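Pectate lyase (Cellvibrio cellulosa, PDB 1GXM) cleaves polygalacturonate by anti-beta-elimination, this chain being the catalytic module of a longer family 10 polysaccharide lyase. Local coordinates at residues 83-86 against 87-91; 144-148 against 149-153; 24-27 against 28-31; 169-172 against 173-177; 213-216 against 217-220. All coordinates share one frame; numbering follows the deposited sequence.

Contact 1 of 5, residues 83-86 against 87-91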
loop_
_atom_site.group_PDB
_atom_site.type_symbol
_atom_site.label_atom_id
_atom_site.label_comp_id
_atom_site.label_asym_id
_atom_site.label_seq_id
_atom_site.Cartn_x
_atom_site.Cartn_y
_atom_site.Cartn_z
ATOM N N LEU A 83 6.044 -16.421 -6.175
ATOM C CA LEU A 83 5.801 -17.833 -6.461
ATOM C C LEU A 83 4.997 -17.997 -7.742
ATOM O O LEU A 83 5.104 -19.012 -8.413
ATOM C CB LEU A 83 5.109 -18.527 -5.293
ATOM C CG LEU A 83 5.948 -18.687 -4.030
ATOM C CD1 LEU A 83 5.183 -19.451 -3.010
ATOM C CD2 LEU A 83 7.264 -19.349 -4.334
ATOM N N ALA A 84 4.209 -17.000 -8.117
ATOM C CA ALA A 84 3.503 -17.065 -9.390
ATOM C C ALA A 84 4.502 -17.042 -10.524
ATOM O O ALA A 84 4.336 -17.739 -11.531
ATOM C CB ALA A 84 2.500 -15.924 -9.520
ATOM N N GLU A 85 5.528 -16.215 -10.371
ATOM C CA GLU A 85 6.596 -16.117 -11.356
ATOM C C GLU A 85 7.368 -17.429 -11.400
ATOM O O GLU A 85 7.677 -17.927 -12.455
ATOM C CB GLU A 85 7.525 -14.952 -11.040
ATOM C CG GLU A 85 8.712 -14.828 -11.980
ATOM C CD GLU A 85 8.345 -14.408 -13.392
ATOM O OE1 GLU A 85 7.246 -13.886 -13.612
ATOM O OE2 GLU A 85 9.183 -14.589 -14.317
ATOM N N VAL A 86 7.660 -18.005 -10.247
ATOM C CA VAL A 86 8.331 -19.299 -10.204
ATOM C C VAL A 86 7.502 -20.356 -10.901
ATOM O O VAL A 86 8.053 -21.169 -11.646
ATOM C CB VAL A 86 8.637 -19.721 -8.749
ATOM C CG1 VAL A 86 9.131 -21.161 -8.699
ATOM C CG2 VAL A 86 9.647 -18.804 -8.136
ATOM N N TYR A 87 6.195 -20.363 -10.681
ATOM C CA TYR A 87 5.314 -21.280 -11.375
ATOM C C TYR A 87 5.360 -21.059 -12.886
ATOM O O TYR A 87 5.435 -22.018 -13.672
ATOM C CB TYR A 87 3.879 -21.182 -10.867
ATOM C CG TYR A 87 2.973 -22.104 -11.630
ATOM C CD1 TYR A 87 3.241 -23.470 -11.674
ATOM C CD2 TYR A 87 1.882 -21.624 -12.329
ATOM C CE1 TYR A 87 2.431 -24.335 -12.411
ATOM C CE2 TYR A 87 1.056 -22.481 -13.046
ATOM C CZ TYR A 87 1.346 -23.839 -13.092
ATOM O OH TYR A 87 0.524 -24.689 -13.802
ATOM N N LYS A 88 5.327 -19.800 -13.291
ATOM C CA LYS A 88 5.367 -19.434 -14.697
ATOM C C LYS A 88 6.669 -19.912 -15.318
ATOM O O LYS A 88 6.661 -20.437 -16.437
ATOM C CB LYS A 88 5.206 -17.921 -14.860
ATOM C CG LYS A 88 5.227 -17.403 -16.302
ATOM C CD LYS A 88 5.068 -15.889 -16.303
ATOM C CE LYS A 88 5.252 -15.261 -17.686
ATOM N NZ LYS A 88 4.185 -15.648 -18.627
ATOM N N SER A 89 7.784 -19.774 -14.597
ATOM C CA SER A 89 9.105 -20.156 -15.128
ATOM C C SER A 89 9.326 -21.662 -15.196
ATOM O O SER A 89 9.855 -22.171 -16.185
ATOM C CB SER A 89 10.247 -19.573 -14.304
ATOM O OG SER A 89 9.880 -18.223 -14.112
ATOM N N GLY A 90 8.988 -22.362 -14.120
ATOM C CA GLY A 90 9.375 -23.752 -13.943
ATOM C C GLY A 90 8.270 -24.787 -14.034
ATOM O O GLY A 90 8.550 -25.984 -14.145
ATOM N N GLY A 91 7.023 -24.353 -13.958
ATOM C CA GLY A 91 5.868 -25.220 -14.132
ATOM C C GLY A 91 5.527 -26.155 -12.989
ATOM O O GLY A 91 4.668 -27.018 -13.132
#
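Tyr87, Lys88, Ser89 and Gly90 donate their backbone N-H groups to the carbonyls of Leu83, Ala84, Glu85 and Val86 in turn, so residues 83-86 and 87-91 are successive turns of helix 77-90. Helical geometry stops at Gly91, whose phi is 75°, although Gly91 N still bonds Tyr87 O at 2.8 Å. Glu85 O is doubly gripped: Ser89 N reaches it at 2.8 Å, and Ser89 OG, also 2.8 Å from Glu85 O, comes in above the carbonyl plane. A chi1 of -46° folds the hydroxyl back over the preceding turn; Ser89 has a second conformer, so this extra bond may be part-time. Glu85 bends at chi2 (69°), and its OE1 comes to 4.0 Å from Lys88 CD where the two side chains cross at a slant. The charged ends do not meet, Glu85 OE1 to Lys88 NZ being 6.1 Å; Glu85 is paired with Arg29 and Lys88 with Asp155. Tyr87 OH is likewise hydrogen-bonded to Asp157, while Leu83 and Val86 both pack on Tyr95 of helix 93-109 and on Ala37. What results is an amphipathic alpha-helix C terminus, closed by a glycine of positive phi.

Contact 2 of 5, residues 144-148 against 149-153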
loop_
_atom_site.group_PDB
_atom_site.type_symbol
_atom_site.label_atom_id
_atom_site.label_comp_id
_atom_site.label_asym_id
_atom_site.label_seq_id
_atom_site.Cartn_x
_atom_site.Cartn_y
_atom_site.Cartn_z
ATOM N N LEU A 144 -4.320 -8.553 -7.010
ATOM C CA LEU A 144 -5.592 -9.158 -7.420
ATOM C C LEU A 144 -6.022 -8.646 -8.785
ATOM O O LEU A 144 -6.571 -9.390 -9.580
ATOM C CB LEU A 144 -6.677 -8.924 -6.373
ATOM C CG LEU A 144 -6.434 -9.662 -5.059
ATOM C CD1 LEU A 144 -7.455 -9.190 -4.052
ATOM C CD2 LEU A 144 -6.494 -11.164 -5.240
ATOM N N ASP A 145 -5.781 -7.374 -9.055
ATOM C CA ASP A 145 -6.115 -6.802 -10.353
ATOM C C ASP A 145 -5.260 -7.384 -11.461
ATOM O O ASP A 145 -5.759 -7.663 -12.533
ATOM C CB ASP A 145 -5.978 -5.301 -10.331
ATOM C CG ASP A 145 -6.335 -4.687 -11.637
ATOM O OD1 ASP A 145 -7.545 -4.631 -11.981
ATOM O OD2 ASP A 145 -5.448 -4.227 -12.372
ATOM N N PHE A 146 -3.975 -7.571 -11.218
ATOM C CA PHE A 146 -3.133 -8.213 -12.204
ATOM C C PHE A 146 -3.629 -9.647 -12.442
ATOM O O PHE A 146 -3.706 -10.102 -13.586
ATOM C CB PHE A 146 -1.675 -8.195 -11.771
ATOM C CG PHE A 146 -0.931 -6.965 -12.211
ATOM C CD1 PHE A 146 -1.409 -5.704 -11.918
ATOM C CD2 PHE A 146 0.251 -7.077 -12.917
ATOM C CE1 PHE A 146 -0.726 -4.590 -12.324
ATOM C CE2 PHE A 146 0.949 -5.962 -13.306
ATOM C CZ PHE A 146 0.451 -4.709 -13.027
ATOM N N ALA A 147 -4.004 -10.348 -11.373
ATOM C CA ALA A 147 -4.509 -11.708 -11.500
ATOM C C ALA A 147 -5.798 -11.673 -12.312
ATOM O O ALA A 147 -5.980 -12.455 -13.260
ATOM C CB ALA A 147 -4.736 -12.312 -10.127
ATOM N N ALA A 148 -6.689 -10.745 -11.980
ATOM C CA ALA A 148 -7.998 -10.653 -12.642
ATOM C C ALA A 148 -7.872 -10.395 -14.128
ATOM O O ALA A 148 -8.741 -10.801 -14.920
ATOM C CB ALA A 148 -8.846 -9.561 -12.008
ATOM N N ASN A 149 -6.815 -9.685 -14.500
ATOM C CA ASN A 149 -6.606 -9.254 -15.878
ATOM C C ASN A 149 -5.605 -10.099 -16.635
ATOM O O ASN A 149 -5.181 -9.752 -17.735
ATOM C CB ASN A 149 -6.199 -7.786 -15.890
ATOM C CG ASN A 149 -7.356 -6.891 -15.676
ATOM O OD1 ASN A 149 -8.247 -6.836 -16.512
ATOM N ND2 ASN A 149 -7.388 -6.196 -14.545
ATOM N N LYS A 150 -5.253 -11.228 -16.044
ATOM C CA LYS A 150 -4.328 -12.158 -16.670
ATOM C C LYS A 150 -3.001 -11.496 -17.022
ATOM O O LYS A 150 -2.382 -11.805 -18.029
ATOM C CB LYS A 150 -4.981 -12.781 -17.913
ATOM C CG LYS A 150 -4.710 -14.247 -18.078
ATOM C CD LYS A 150 -5.897 -14.992 -18.686
ATOM C CE LYS A 150 -6.533 -14.250 -19.838
ATOM N NZ LYS A 150 -7.851 -13.635 -19.496
ATOM N N ARG A 151 -2.545 -10.566 -16.193
ATOM C CA ARG A 151 -1.244 -9.952 -16.410
ATOM C C ARG A 151 -0.180 -10.800 -15.783
ATOM O O ARG A 151 -0.397 -11.390 -14.735
ATOM C CB ARG A 151 -1.144 -8.560 -15.787
ATOM C CG ARG A 151 -2.096 -7.587 -16.343
ATOM C CD ARG A 151 -1.775 -6.144 -16.046
ATOM N NE ARG A 151 -2.922 -5.337 -16.441
ATOM C CZ ARG A 151 -3.833 -4.842 -15.622
ATOM N NH1 ARG A 151 -3.727 -4.975 -14.300
ATOM N NH2 ARG A 151 -4.855 -4.170 -16.125
ATOM N N ALA A 152 0.981 -10.837 -16.419
ATOM C CA ALA A 152 2.145 -11.525 -15.898
ATOM C C ALA A 152 2.390 -11.095 -14.457
ATOM O O ALA A 152 2.376 -9.906 -14.155
ATOM C CB ALA A 152 3.367 -11.199 -16.751
ATOM N N PRO A 153 2.704 -12.022 -13.564
ATOM C CA PRO A 153 2.953 -13.453 -13.827
ATOM C C PRO A 153 1.736 -14.369 -13.798
ATOM O O PRO A 153 1.926 -15.593 -13.750
ATOM C CB PRO A 153 3.869 -13.819 -12.668
ATOM C CG PRO A 153 3.374 -12.955 -11.553
ATOM C CD PRO A 153 2.944 -11.663 -12.161
HETATM O O HOH W 1 -6.786 -2.903 -14.359
#
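Arg151 doubles back over the helix it has just left, laying its chain across the face of Phe146 while its guanidinium pairs with Asp145. The turn that makes this possible is a Schellman motif ending helix 136-148: Arg151 N bonds Phe146 O at 2.9 Å, Lys150 N bonds Ala147 O at 3.1 Å, and Lys150 has the positive phi of the C-prime residue. Arg151 CD sits over the centre of the Phe146 ring, 3.8 Å from its centroid, in a CH-pi contact. Extended from CG to NE (chi2 -164°), the Arg151 chain carries the guanidinium past the ring centre, still over the face, for a cation-pi contact, with the two planes 72° apart. Asn149 CB lies over one face of the guanidinium. Asn149 itself grips Asp145 O twice, N and ND2 each at 3.0 Å from that oxygen and on opposite faces of the carbonyl plane. Asp145 OD1 is hydrogen-bonded to Gln229, and OD2 takes the salt bridge: Arg151 NH1 meets Asp145 OD2 at 2.7 Å, from above the carboxylate plane, and a water donates to Asp145 OD2 while accepting from Arg151 NH2.

Contact 3 of 5, residues 24-27 against 28-31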
loop_
_atom_site.group_PDB
_atom_site.type_symbol
_atom_site.label_atom_id
_atom_site.label_comp_id
_atom_site.label_asym_id
_atom_site.label_seq_id
_atom_site.Cartn_x
_atom_site.Cartn_y
_atom_site.Cartn_z
ATOM N N TRP A 24 6.271 -1.991 -8.317
ATOM C CA TRP A 24 6.434 -2.832 -7.148
ATOM C C TRP A 24 6.161 -4.300 -7.500
ATOM O O TRP A 24 6.905 -5.212 -7.122
ATOM C CB TRP A 24 5.514 -2.382 -5.989
ATOM C CG TRP A 24 5.468 -3.440 -4.982
ATOM C CD1 TRP A 24 6.383 -3.668 -4.004
ATOM C CD2 TRP A 24 4.536 -4.501 -4.928
ATOM N NE1 TRP A 24 6.064 -4.816 -3.334
ATOM C CE2 TRP A 24 4.930 -5.347 -3.881
ATOM C CE3 TRP A 24 3.377 -4.831 -5.654
ATOM C CZ2 TRP A 24 4.227 -6.498 -3.550
ATOM C CZ3 TRP A 24 2.682 -5.976 -5.310
ATOM C CH2 TRP A 24 3.117 -6.790 -4.286
ATOM N N LEU A 25 5.079 -4.545 -8.217
ATOM C CA LEU A 25 4.660 -5.915 -8.494
ATOM C C LEU A 25 5.696 -6.592 -9.389
ATOM O O LEU A 25 6.119 -7.722 -9.163
ATOM C CB LEU A 25 3.303 -5.919 -9.161
ATOM C CG LEU A 25 2.634 -7.288 -9.316
ATOM C CD1 LEU A 25 1.118 -7.142 -9.278
ATOM C CD2 LEU A 25 3.076 -7.972 -10.619
ATOM N N ASN A 26 6.100 -5.897 -10.426
ATOM C CA ASN A 26 7.052 -6.509 -11.335
ATOM C C ASN A 26 8.370 -6.797 -10.647
ATOM O O ASN A 26 8.988 -7.827 -10.906
ATOM C CB ASN A 26 7.189 -5.683 -12.608
ATOM C CG ASN A 26 5.985 -5.879 -13.535
ATOM O OD1 ASN A 26 5.611 -7.020 -13.862
ATOM N ND2 ASN A 26 5.348 -4.782 -13.927
ATOM N N ASN A 27 8.790 -5.924 -9.741
ATOM C CA ASN A 27 9.978 -6.194 -8.933
ATOM C C ASN A 27 9.809 -7.413 -8.042
ATOM O O ASN A 27 10.747 -8.192 -7.852
ATOM C CB ASN A 27 10.265 -5.018 -8.045
ATOM C CG ASN A 27 11.046 -3.938 -8.765
ATOM O OD1 ASN A 27 11.031 -2.772 -8.364
ATOM N ND2 ASN A 27 11.621 -4.290 -9.912
ATOM N N ALA A 28 8.618 -7.585 -7.485
ATOM C CA ALA A 28 8.358 -8.696 -6.565
ATOM C C ALA A 28 8.504 -10.052 -7.252
ATOM O O ALA A 28 8.739 -11.063 -6.615
ATOM C CB ALA A 28 6.978 -8.577 -5.958
ATOM N N ARG A 29 8.316 -10.072 -8.564
ATOM C CA ARG A 29 8.429 -11.305 -9.331
ATOM C C ARG A 29 9.766 -12.002 -9.131
ATOM O O ARG A 29 9.831 -13.239 -9.185
ATOM C CB ARG A 29 8.193 -11.032 -10.807
ATOM C CG ARG A 29 6.767 -10.625 -11.089
ATOM C CD ARG A 29 6.579 -10.068 -12.466
ATOM N NE ARG A 29 6.706 -11.086 -13.497
ATOM C CZ ARG A 29 6.551 -10.862 -14.795
ATOM N NH1 ARG A 29 6.254 -9.648 -15.234
ATOM N NH2 ARG A 29 6.693 -11.863 -15.657
ATOM N N THR A 30 10.797 -11.206 -8.882
ATOM C CA THR A 30 12.142 -11.700 -8.609
ATOM C C THR A 30 12.686 -11.188 -7.287
ATOM O O THR A 30 13.868 -10.893 -7.170
ATOM C CB THR A 30 13.104 -11.314 -9.757
ATOM O OG1 THR A 30 13.179 -9.883 -9.897
ATOM C CG2 THR A 30 12.601 -11.838 -11.087
ATOM N N LYS A 31 11.827 -11.086 -6.272
ATOM C CA LYS A 31 12.253 -10.525 -4.988
ATOM C C LYS A 31 13.399 -11.335 -4.394
ATOM O O LYS A 31 14.331 -10.764 -3.839
ATOM C CB LYS A 31 11.092 -10.494 -3.990
ATOM C CG LYS A 31 11.437 -9.824 -2.660
ATOM C CD LYS A 31 11.495 -8.307 -2.786
ATOM C CE LYS A 31 12.540 -7.686 -1.866
ATOM N NZ LYS A 31 12.490 -8.204 -0.472
HETATM O O HOH W 2 11.464 -8.569 -11.542
#
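Asn26 O is held by two donors as helix 20-28 runs out: Arg29 N, in a weak bond of 3.3 Å to Asn26 O, and a water that donates to it at 2.7 Å. The same water is hydrogen-bonded to Thr30 OG1, so it bridges the last turn and the chain leaving it. Arg29 N also reaches Leu25 O, again at 3.3 Å, and Thr30 N approaches Asn27 O from above the carbonyl plane; these long or tilted bonds are consistent with the helix coming to its end here. The side chains of Asn26 and Arg29 run side by side in the same direction. Arg29 NH1 donates to Asn26 OD1 at 3.0 Å, with a nearly straight N-H (159°), and the oxygen lies in the guanidinium plane. A bend at chi3 (70°) turns the Arg29 head so that NH1 faces Asn26 and NE can make its salt bridge to Glu85. On another side of the turn, Ala28 CB rests over one face of the Trp24 indole, offset toward its rim, 4.2 Å from Trp24 CZ2. Trp24 in turn stacks on Tyr139 and Leu25 packs on Phe146, both of helix 136-148, while Trp24 and Arg29 also touch helix 77-90; the turn thus packs against both of those helices.

Contact 4 of 5, residues 169-172 against 173-177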
loop_
_atom_site.group_PDB
_atom_site.type_symbol
_atom_site.label_atom_id
_atom_site.label_comp_id
_atom_site.label_asym_id
_atom_site.label_seq_id
_atom_site.Cartn_x
_atom_site.Cartn_y
_atom_site.Cartn_z
ATOM N N THR A 169 -14.241 -8.934 -8.700
ATOM C CA THR A 169 -15.191 -8.503 -7.694
ATOM C C THR A 169 -14.435 -7.918 -6.487
ATOM O O THR A 169 -14.775 -6.866 -5.988
ATOM C CB THR A 169 -16.085 -9.672 -7.281
ATOM O OG1 THR A 169 -16.920 -10.012 -8.405
ATOM C CG2 THR A 169 -17.022 -9.321 -6.122
ATOM N N ALA A 170 -13.390 -8.597 -6.033
ATOM C CA ALA A 170 -12.611 -8.102 -4.893
ATOM C C ALA A 170 -11.949 -6.764 -5.230
ATOM O O ALA A 170 -11.915 -5.859 -4.413
ATOM C CB ALA A 170 -11.570 -9.125 -4.503
ATOM N N VAL A 171 -11.439 -6.641 -6.438
ATOM C CA VAL A 171 -10.815 -5.387 -6.868
ATOM C C VAL A 171 -11.841 -4.276 -6.942
ATOM O O VAL A 171 -11.587 -3.162 -6.504
ATOM C CB VAL A 171 -10.077 -5.559 -8.194
ATOM C CG1 VAL A 171 -9.608 -4.234 -8.762
ATOM C CG2 VAL A 171 -8.896 -6.465 -8.004
ATOM N N THR A 172 -13.010 -4.586 -7.473
ATOM C CA THR A 172 -14.092 -3.627 -7.559
ATOM C C THR A 172 -14.528 -3.163 -6.190
ATOM O O THR A 172 -14.737 -1.981 -5.964
ATOM C CB THR A 172 -15.266 -4.246 -8.299
ATOM O OG1 THR A 172 -14.812 -4.625 -9.600
ATOM C CG2 THR A 172 -16.330 -3.237 -8.529
ATOM N N LYS A 173 -14.683 -4.106 -5.275
ATOM C CA LYS A 173 -15.044 -3.764 -3.907
ATOM C C LYS A 173 -13.960 -2.913 -3.260
ATOM O O LYS A 173 -14.262 -1.993 -2.551
ATOM C CB LYS A 173 -15.276 -5.020 -3.077
ATOM C CG LYS A 173 -16.564 -5.741 -3.420
ATOM C CD LYS A 173 -16.625 -7.140 -2.813
ATOM C CE LYS A 173 -16.604 -7.142 -1.319
ATOM N NZ LYS A 173 -16.754 -8.533 -0.819
ATOM N N GLY A 174 -12.703 -3.261 -3.488
ATOM C CA GLY A 174 -11.600 -2.500 -2.925
ATOM C C GLY A 174 -11.569 -1.092 -3.459
ATOM O O GLY A 174 -11.310 -0.117 -2.737
ATOM N N THR A 175 -11.851 -0.972 -4.749
ATOM C CA THR A 175 -11.913 0.337 -5.366
ATOM C C THR A 175 -13.037 1.159 -4.779
ATOM O O THR A 175 -12.875 2.335 -4.492
ATOM C CB THR A 175 -12.095 0.188 -6.874
ATOM O OG1 THR A 175 -10.963 -0.483 -7.426
ATOM C CG2 THR A 175 -12.100 1.538 -7.546
ATOM N N ASP A 176 -14.205 0.542 -4.641
ATOM C CA ASP A 176 -15.342 1.186 -4.034
ATOM C C ASP A 176 -14.969 1.689 -2.642
ATOM O O ASP A 176 -15.296 2.810 -2.272
ATOM C CB ASP A 176 -16.517 0.214 -3.991
ATOM C CG ASP A 176 -17.778 0.863 -3.535
ATOM O OD1 ASP A 176 -18.355 1.647 -4.318
ATOM O OD2 ASP A 176 -18.243 0.654 -2.401
ATOM N N TYR A 177 -14.319 0.823 -1.853
ATOM C CA TYR A 177 -13.869 1.224 -0.528
ATOM C C TYR A 177 -12.998 2.486 -0.570
ATOM O O TYR A 177 -13.195 3.439 0.171
ATOM C CB TYR A 177 -13.111 0.075 0.177
ATOM C CG TYR A 177 -12.754 0.493 1.558
ATOM C CD1 TYR A 177 -11.583 1.201 1.808
ATOM C CD2 TYR A 177 -13.628 0.285 2.605
ATOM C CE1 TYR A 177 -11.308 1.667 3.030
ATOM C CE2 TYR A 177 -13.356 0.747 3.846
ATOM C CZ TYR A 177 -12.177 1.448 4.064
ATOM O OH TYR A 177 -11.901 1.960 5.306
#
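Thr169 O accepts Lys173 N at 2.9 Å, the first of four successive i to i+4 bonds here, in the middle of helix 161-181, an alpha-helix. The threonine's own side chain also leans on the next turn: its CG2 lies 4.0 Å from Lys173 CD. With Lys173 CG anti to the carbonyl carbon (chi1 -73°), the lysine chain runs back along the helix, its CG 3.3 Å from Thr169 O, before it bends at chi3 and packs on Gln110. Thr169 OG1 turns instead to Thr165 O, one turn earlier.

Ala170 O receives Gly174 N at 2.9 Å and has a second donor in Gln110 NE2, outside the helix. The methyl of Ala170 points to the neighbouring helix 136-148, where it packs on Leu144.

At Val171 the carbonyl is gripped twice. Thr175 N reaches Val171 O at 2.8 Å, and Thr175 OG1 reaches the same oxygen at 2.9 Å from the opposite face of the carbonyl plane, so the buried hydroxyl is satisfied within the helix. Thr175 OG1 is placed there by chi1 -63°, beside the backbone N. Around this spot Val171 touches Leu144 and Asp145, while Val171 and Thr175 both pack on Phe225 of helix 219-226.

Thr172 OG1 repeats the habit, bonding Lys168 O one turn back. Asp176, whose carboxylate pairs with Lys180, donates its backbone N to Thr172 O at 2.9 Å, and its CB closes to 3.4 Å from that same Thr172 O.

Contact 5 of 5, residues 213-216 against 217-220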
loop_
_atom_site.group_PDB
_atom_site.type_symbol
_atom_site.label_atom_id
_atom_site.label_comp_id
_atom_site.label_asym_id
_atom_site.label_seq_id
_atom_site.Cartn_x
_atom_site.Cartn_y
_atom_site.Cartn_z
ATOM N N SER A 213 -5.263 11.227 10.239
ATOM C CA SER A 213 -4.506 12.125 9.405
ATOM C C SER A 213 -4.695 11.789 7.961
ATOM O O SER A 213 -5.199 10.723 7.627
ATOM C CB SER A 213 -3.032 11.997 9.729
ATOM O OG SER A 213 -2.625 10.653 9.632
ATOM N N LEU A 214 -4.295 12.707 7.094
ATOM C CA LEU A 214 -3.983 12.330 5.715
ATOM C C LEU A 214 -2.553 11.852 5.657
ATOM O O LEU A 214 -1.639 12.466 6.219
ATOM C CB LEU A 214 -4.160 13.509 4.780
ATOM C CG LEU A 214 -5.570 14.085 4.783
ATOM C CD1 LEU A 214 -5.607 15.306 3.899
ATOM C CD2 LEU A 214 -6.568 13.079 4.316
ATOM N N SER A 215 -2.362 10.743 4.969
ATOM C CA SER A 215 -1.056 10.112 4.875
ATOM C C SER A 215 -0.333 10.556 3.627
ATOM O O SER A 215 -0.715 10.219 2.513
ATOM C CB SER A 215 -1.181 8.598 4.827
ATOM O OG SER A 215 0.102 7.991 4.712
ATOM N N GLY A 216 0.751 11.289 3.815
ATOM C CA GLY A 216 1.595 11.659 2.706
ATOM C C GLY A 216 2.304 10.463 2.114
ATOM O O GLY A 216 2.579 10.439 0.928
ATOM N N SER A 217 2.619 9.476 2.942
ATOM C CA SER A 217 3.372 8.307 2.505
ATOM C C SER A 217 2.512 7.282 1.795
ATOM O O SER A 217 2.891 6.772 0.763
ATOM C CB SER A 217 4.043 7.655 3.705
ATOM O OG SER A 217 3.111 7.502 4.756
ATOM N N GLU A 218 1.352 6.969 2.338
ATOM C CA GLU A 218 0.572 5.841 1.821
ATOM C C GLU A 218 -0.372 6.231 0.717
ATOM O O GLU A 218 -0.826 5.374 -0.030
ATOM C CB GLU A 218 -0.209 5.132 2.938
ATOM C CG GLU A 218 0.635 4.729 4.129
ATOM C CD GLU A 218 1.765 3.774 3.814
ATOM O OE1 GLU A 218 1.858 3.240 2.700
ATOM O OE2 GLU A 218 2.551 3.537 4.733
ATOM N N SER A 219 -0.674 7.511 0.594
ATOM C CA SER A 219 -1.648 7.917 -0.397
ATOM C C SER A 219 -1.104 7.785 -1.811
ATOM O O SER A 219 -1.871 7.648 -2.734
ATOM C CB SER A 219 -2.136 9.315 -0.112
ATOM O OG SER A 219 -2.922 9.312 1.056
ATOM N N VAL A 220 0.216 7.760 -1.973
ATOM C CA VAL A 220 0.845 7.559 -3.279
ATOM C C VAL A 220 0.416 6.226 -3.874
ATOM O O VAL A 220 -0.063 6.145 -5.003
ATOM C CB VAL A 220 2.369 7.572 -3.152
ATOM C CG1 VAL A 220 3.037 7.230 -4.477
ATOM C CG2 VAL A 220 2.846 8.916 -2.617
#
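Ser215 CB faces the turn ahead of it, 3.9 Å from Glu218 N and 4.1 Å from Glu218 CB. One bond further out, with OG anti to the backbone N (chi1 179°), the hydroxyl oxygen reaches into the bend of the chain. There Glu218 N donates to Ser215 OG at 2.9 Å in a nearly straight bond (162°). Ser217 OG lies 3.0 Å from the same Ser215 OG, a hydroxyl pair whose proton is not settled; Ser217 puts its oxygen between backbone N and carbonyl carbon (chi1 48°), on the side facing Ser215. The aliphatic part of Glu218 fits against this oxygen as well, its CG 3.4 Å from Ser215 OG.

The serine's carbonyl works alongside its side chain. Ser219 N makes a weak 3.3 Å bond to Ser215 O, which together with the bond from Glu218 N fits an ST motif, here turning the chain from strand 214-215 into helix 219-226. Ser219 OG makes a shorter bond to Ser215 O, 2.8 Å, coming in the carbonyl plane and on a lone pair, while it also bonds Trp192 N.

Glu218 bends at chi2 and carries its carboxylate away from the turn, where the two oxygens bond the backbone N atoms of Asp134 and Asn135. Strand 214-215 pairs antiparallel with strand 280-281, through Leu214 and Tyr281. Gly216 O is buried here without a polar partner, and its neighbour across the turn is Val220 CG2, at 3.9 Å.

From the N terminus the order is contact 3, contact 1, contact 2, contact 4, contact 5, all in series: each spans one unbroken stretch, so none closes a long loop, and none nests in or crosses another. Contacts 3, 1 and 2 mark where helices 20-28, 77-90 and 136-148 end, and these ends meet. Arg29 of contact 3 pairs with Glu85 of contact 1, and Pro153 of contact 2 packs on Ala84, Glu85 and Leu25. Contact 4 lies on the next helix, 161-181, against contact 2 through Val171 and Leu144. Contact 5 touches none of the others; it joins strand 214-215 to helix 219-226 across the chain's centre from contacts 1, 2 and 3.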